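Local coordinates for HAT1-interacting factor 1 (Saccharomyces cerevisiae, PDB 4NQ0), which acts as a chaperone of histones H3 and H4 in the nuclear HAT-B histone acetyltransferase complex and takes part in chromatin assembly and telomere silencing, at residues Y203-L214 against V238-A249. Residues are numbered along the deposited sequence; the frame is centred on the assembly and turned at random.
Sequences YENALDLLAQAL and VYILMGDIEREA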
loop_
_atom_site.group_PDB
_atom_site.type_symbol
_atom_site.label_atom_id
_atom_site.label_comp_id
_atom_site.label_asym_id
_atom_site.label_seq_id
_atom_site.Cartn_x
_atom_site.Cartn_y
_atom_site.Cartn_z
ATOM N N TYR A 203 1.332 5.113 13.580
ATOM C CA TYR A 203 1.295 3.982 12.645
ATOM C C TYR A 203 -0.140 3.483 12.487
ATOM O O TYR A 203 -0.636 3.341 11.368
ATOM C CB TYR A 203 2.195 2.824 13.114
ATOM C CG TYR A 203 3.686 3.106 13.088
ATOM C CD1 TYR A 203 4.282 3.711 11.987
ATOM C CD2 TYR A 203 4.505 2.744 14.156
ATOM C CE1 TYR A 203 5.655 3.961 11.953
ATOM C CE2 TYR A 203 5.877 2.992 14.132
ATOM C CZ TYR A 203 6.442 3.595 13.025
ATOM O OH TYR A 203 7.790 3.852 12.984
ATOM N N GLU A 204 -0.802 3.242 13.613
ATOM C CA GLU A 204 -2.178 2.796 13.615
ATOM C C GLU A 204 -3.043 3.807 12.875
ATOM O O GLU A 204 -3.878 3.437 12.047
ATOM C CB GLU A 204 -2.673 2.626 15.053
ATOM C CG GLU A 204 -4.113 2.118 15.184
ATOM C CD GLU A 204 -4.644 2.148 16.612
ATOM O OE1 GLU A 204 -4.036 2.799 17.488
ATOM O OE2 GLU A 204 -5.690 1.520 16.861
ATOM N N ASN A 205 -2.825 5.086 13.179
ATOM C CA ASN A 205 -3.575 6.183 12.551
ATOM C C ASN A 205 -3.431 6.200 11.033
ATOM O O ASN A 205 -4.420 6.287 10.311
ATOM C CB ASN A 205 -3.136 7.527 13.137
ATOM C CG ASN A 205 -3.460 7.654 14.630
ATOM O OD1 ASN A 205 -4.168 6.823 15.200
ATOM N ND2 ASN A 205 -2.936 8.690 15.258
ATOM N N ALA A 206 -2.195 6.109 10.557
ATOM C CA ALA A 206 -1.923 6.106 9.111
ATOM C C ALA A 206 -2.653 4.948 8.408
ATOM O O ALA A 206 -3.269 5.124 7.345
ATOM C CB ALA A 206 -0.442 6.024 8.871
ATOM N N LEU A 207 -2.593 3.770 9.029
ATOM C CA LEU A 207 -3.277 2.574 8.510
ATOM C C LEU A 207 -4.793 2.752 8.423
ATOM O O LEU A 207 -5.406 2.328 7.452
ATOM C CB LEU A 207 -2.956 1.353 9.384
ATOM C CG LEU A 207 -1.570 0.761 9.182
ATOM C CD1 LEU A 207 -1.351 -0.412 10.147
ATOM C CD2 LEU A 207 -1.399 0.333 7.710
ATOM N N ASP A 208 -5.390 3.383 9.436
ATOM C CA ASP A 208 -6.830 3.637 9.442
ATOM C C ASP A 208 -7.207 4.628 8.339
ATOM O O ASP A 208 -8.244 4.482 7.685
ATOM C CB ASP A 208 -7.282 4.174 10.799
ATOM C CG ASP A 208 -8.784 4.219 10.931
ATOM O OD1 ASP A 208 -9.421 3.150 10.822
ATOM O OD2 ASP A 208 -9.338 5.320 11.137
ATOM N N LEU A 209 -6.357 5.630 8.131
ATOM C CA LEU A 209 -6.560 6.589 7.047
ATOM C C LEU A 209 -6.479 5.910 5.687
ATOM O O LEU A 209 -7.240 6.242 4.785
ATOM C CB LEU A 209 -5.553 7.740 7.132
ATOM C CG LEU A 209 -5.872 8.776 8.222
ATOM C CD1 LEU A 209 -4.632 9.522 8.634
ATOM C CD2 LEU A 209 -6.959 9.733 7.721
ATOM N N LEU A 210 -5.558 4.964 5.541
ATOM C CA LEU A 210 -5.462 4.192 4.298
ATOM C C LEU A 210 -6.653 3.242 4.113
ATOM O O LEU A 210 -7.123 3.061 2.976
ATOM C CB LEU A 210 -4.133 3.444 4.218
ATOM C CG LEU A 210 -2.908 4.327 4.034
ATOM C CD1 LEU A 210 -1.615 3.566 4.337
ATOM C CD2 LEU A 210 -2.875 4.911 2.614
ATOM N N ALA A 211 -7.168 2.660 5.209
ATOM C CA ALA A 211 -8.375 1.824 5.112
ATOM C C ALA A 211 -9.490 2.629 4.461
ATOM O O ALA A 211 -10.230 2.125 3.617
ATOM C CB ALA A 211 -8.824 1.286 6.496
ATOM N N GLN A 212 -9.580 3.900 4.829
ATOM C CA GLN A 212 -10.565 4.790 4.233
ATOM C C GLN A 212 -10.231 5.188 2.793
ATOM O O GLN A 212 -11.133 5.379 1.986
ATOM C CB GLN A 212 -10.760 6.020 5.121
ATOM C CG GLN A 212 -11.335 5.653 6.502
ATOM C CD GLN A 212 -11.319 6.807 7.462
ATOM O OE1 GLN A 212 -12.216 7.644 7.440
ATOM N NE2 GLN A 212 -10.303 6.858 8.331
ATOM N N ALA A 213 -8.952 5.324 2.459
ATOM C CA ALA A 213 -8.572 5.497 1.044
ATOM C C ALA A 213 -9.077 4.329 0.188
ATOM O O ALA A 213 -9.635 4.541 -0.903
ATOM C CB ALA A 213 -7.073 5.657 0.892
ATOM N N LEU A 214 -8.893 3.111 0.698
ATOM C CA LEU A 214 -9.336 1.898 0.016
ATOM C C LEU A 214 -10.830 1.929 -0.179
ATOM O O LEU A 214 -11.334 1.633 -1.250
ATOM C CB LEU A 214 -9.014 0.646 0.836
ATOM C CG LEU A 214 -7.612 0.067 0.806
ATOM C CD1 LEU A 214 -7.549 -1.086 1.805
ATOM C CD2 LEU A 214 -7.231 -0.405 -0.600
ATOM N N VAL A 238 -1.974 1.692 -2.548
ATOM C CA VAL A 238 -2.368 1.834 -1.151
ATOM C C VAL A 238 -1.924 0.625 -0.338
ATOM O O VAL A 238 -1.448 0.777 0.805
ATOM C CB VAL A 238 -3.876 2.056 -0.993
ATOM C CG1 VAL A 238 -4.294 1.945 0.493
ATOM C CG2 VAL A 238 -4.258 3.417 -1.584
ATOM N N TYR A 239 -2.064 -0.567 -0.916
ATOM C CA TYR A 239 -1.676 -1.791 -0.212
ATOM C C TYR A 239 -0.170 -1.827 0.024
ATOM O O TYR A 239 0.269 -2.253 1.093
ATOM C CB TYR A 239 -2.162 -3.059 -0.942
ATOM C CG TYR A 239 -3.599 -3.435 -0.642
ATOM C CD1 TYR A 239 -4.040 -3.591 0.669
ATOM C CD2 TYR A 239 -4.513 -3.659 -1.665
ATOM C CE1 TYR A 239 -5.351 -3.944 0.956
ATOM C CE2 TYR A 239 -5.823 -4.008 -1.393
ATOM C CZ TYR A 239 -6.236 -4.143 -0.087
ATOM O OH TYR A 239 -7.523 -4.485 0.162
ATOM N N ILE A 240 0.620 -1.375 -0.949
ATOM C CA ILE A 240 2.069 -1.256 -0.759
ATOM C C ILE A 240 2.384 -0.317 0.408
ATOM O O ILE A 240 3.213 -0.637 1.264
ATOM C CB ILE A 240 2.817 -0.753 -2.032
ATOM C CG1 ILE A 240 2.718 -1.759 -3.195
ATOM C CG2 ILE A 240 4.289 -0.473 -1.714
ATOM C CD1 ILE A 240 3.371 -3.129 -2.935
ATOM N N LEU A 241 1.729 0.835 0.454
ATOM C CA LEU A 241 1.944 1.785 1.552
ATOM C C LEU A 241 1.548 1.171 2.894
ATOM O O LEU A 241 2.272 1.300 3.865
ATOM C CB LEU A 241 1.135 3.073 1.344
ATOM C CG LEU A 241 1.841 4.424 1.468
ATOM C CD1 LEU A 241 0.774 5.546 1.409
ATOM C CD2 LEU A 241 2.714 4.572 2.726
ATOM N N MET A 242 0.388 0.523 2.945
ATOM C CA MET A 242 -0.026 -0.195 4.147
ATOM C C MET A 242 1.053 -1.188 4.570
ATOM O O MET A 242 1.433 -1.235 5.730
ATOM C CB MET A 242 -1.333 -0.936 3.916
ATOM C CG MET A 242 -2.548 -0.047 3.903
ATOM S SD MET A 242 -3.993 -1.070 3.669
ATOM C CE MET A 242 -5.287 0.107 4.010
ATOM N N GLY A 243 1.579 -1.938 3.605
ATOM C CA GLY A 243 2.637 -2.892 3.887
ATOM C C GLY A 243 3.884 -2.237 4.443
ATOM O O GLY A 243 4.436 -2.695 5.448
ATOM N N ASP A 244 4.325 -1.157 3.798
ATOM C CA ASP A 244 5.515 -0.432 4.244
ATOM C C ASP A 244 5.356 0.004 5.691
ATOM O O ASP A 244 6.247 -0.203 6.506
ATOM C CB ASP A 244 5.771 0.802 3.381
ATOM C CG ASP A 244 6.197 0.470 1.957
ATOM O OD1 ASP A 244 6.149 1.402 1.129
ATOM O OD2 ASP A 244 6.594 -0.686 1.657
ATOM N N ILE A 245 4.214 0.596 6.018
ATOM C CA ILE A 245 3.958 1.054 7.395
ATOM C C ILE A 245 3.963 -0.115 8.385
ATOM O O ILE A 245 4.598 -0.052 9.440
ATOM C CB ILE A 245 2.614 1.794 7.501
ATOM C CG1 ILE A 245 2.662 3.109 6.723
ATOM C CG2 ILE A 245 2.258 2.071 8.972
ATOM C CD1 ILE A 245 1.303 3.760 6.534
ATOM N N GLU A 246 3.262 -1.186 8.033
ATOM C CA GLU A 246 3.196 -2.362 8.899
ATOM C C GLU A 246 4.580 -2.977 9.088
ATOM O O GLU A 246 4.925 -3.374 10.188
ATOM C CB GLU A 246 2.206 -3.386 8.343
ATOM C CG GLU A 246 0.767 -2.910 8.410
ATOM C CD GLU A 246 -0.191 -3.741 7.588
ATOM O OE1 GLU A 246 0.189 -4.221 6.491
ATOM O OE2 GLU A 246 -1.340 -3.910 8.042
ATOM N N ARG A 247 5.370 -3.032 8.023
ATOM C CA ARG A 247 6.767 -3.473 8.112
ATOM C C ARG A 247 7.558 -2.595 9.091
ATOM O O ARG A 247 8.243 -3.098 9.988
ATOM C CB ARG A 247 7.428 -3.445 6.729
ATOM C CG ARG A 247 8.816 -4.077 6.683
ATOM C CD ARG A 247 9.421 -4.074 5.289
ATOM N NE ARG A 247 9.495 -2.728 4.706
ATOM C CZ ARG A 247 10.151 -2.419 3.586
ATOM N NH1 ARG A 247 10.139 -1.162 3.145
ATOM N NH2 ARG A 247 10.828 -3.345 2.909
ATOM N N GLU A 248 7.443 -1.283 8.929
ATOM C CA GLU A 248 8.090 -0.347 9.844
ATOM C C GLU A 248 7.622 -0.564 11.282
ATOM O O GLU A 248 8.413 -0.448 12.219
ATOM C CB GLU A 248 7.815 1.102 9.422
ATOM C CG GLU A 248 8.645 2.142 10.174
ATOM C CD GLU A 248 10.133 1.995 9.924
ATOM O OE1 GLU A 248 10.521 1.690 8.773
ATOM O OE2 GLU A 248 10.919 2.186 10.883
ATOM N N ALA A 249 6.342 -0.890 11.459
ATOM C CA ALA A 249 5.785 -1.131 12.795
ATOM C C ALA A 249 6.023 -2.560 13.298
ATOM O O ALA A 249 5.471 -2.943 14.326
ATOM C CB ALA A 249 4.284 -0.811 12.814
#
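The backbones come closest at Leu-207 and Met-242, CA atoms 6.1 Å apart, and the short helical segments 203-214 and 238-248 are antiparallel, axes 10.0 Å apart at 166°. They belong to helices 202-218 and 229-248, the last helix of the first predicted TPR repeat and the first of the second, so the contact joins neighbouring repeats, consistent with a TPR array. Packing is knobs-into-holes. Leu-210 inserts among Val-238, Leu-241, Met-242 and Ile-245, its CD1 meeting Ile-245 CD1 tip to tip at 3.7 Å. From the other helix, Ile-245 enters among Tyr-203, Ala-206, Leu-207 and Leu-210, and Met-242 fills a hole lined by Leu-207, Leu-210, Ala-211 and Leu-214. Because the Met-242 chain is extended beyond CG (chi2 -178°, chi3 169°), its CE gets as far as Leu-214 CD1, 3.4 Å away, slightly inside the sum of the van der Waals radii. Leu-214 also lays CD2 over one face of the Tyr-239 ring, a CH-pi contact 4.1 Å from the centroid; the hydroxyl of that ring hydrogen-bonds with Asp-180 OD2. At the opposite end, Ala-249 CB makes an off-centre CH-pi contact with Tyr-203, while Tyr-203 OH lies 3.4 Å from Glu-248 CG. Replacing the Tyr-203 ring with the methyl of an alanine is likely to open a gap beside Ile-245 CG2 and leave Ala-249 CB without its aromatic partner. Leu-207 CD1 touches Glu-246 CG at 3.7 Å, but the Glu-246 carboxylate forms a salt bridge to Arg-254 and a hydrogen bond with His-258. With no hydrogen bond crossing between the segments, cohesion here rests on apolar shape matching, and the polar ends of Tyr-239 and Glu-246 are bonded elsewhere in the fold.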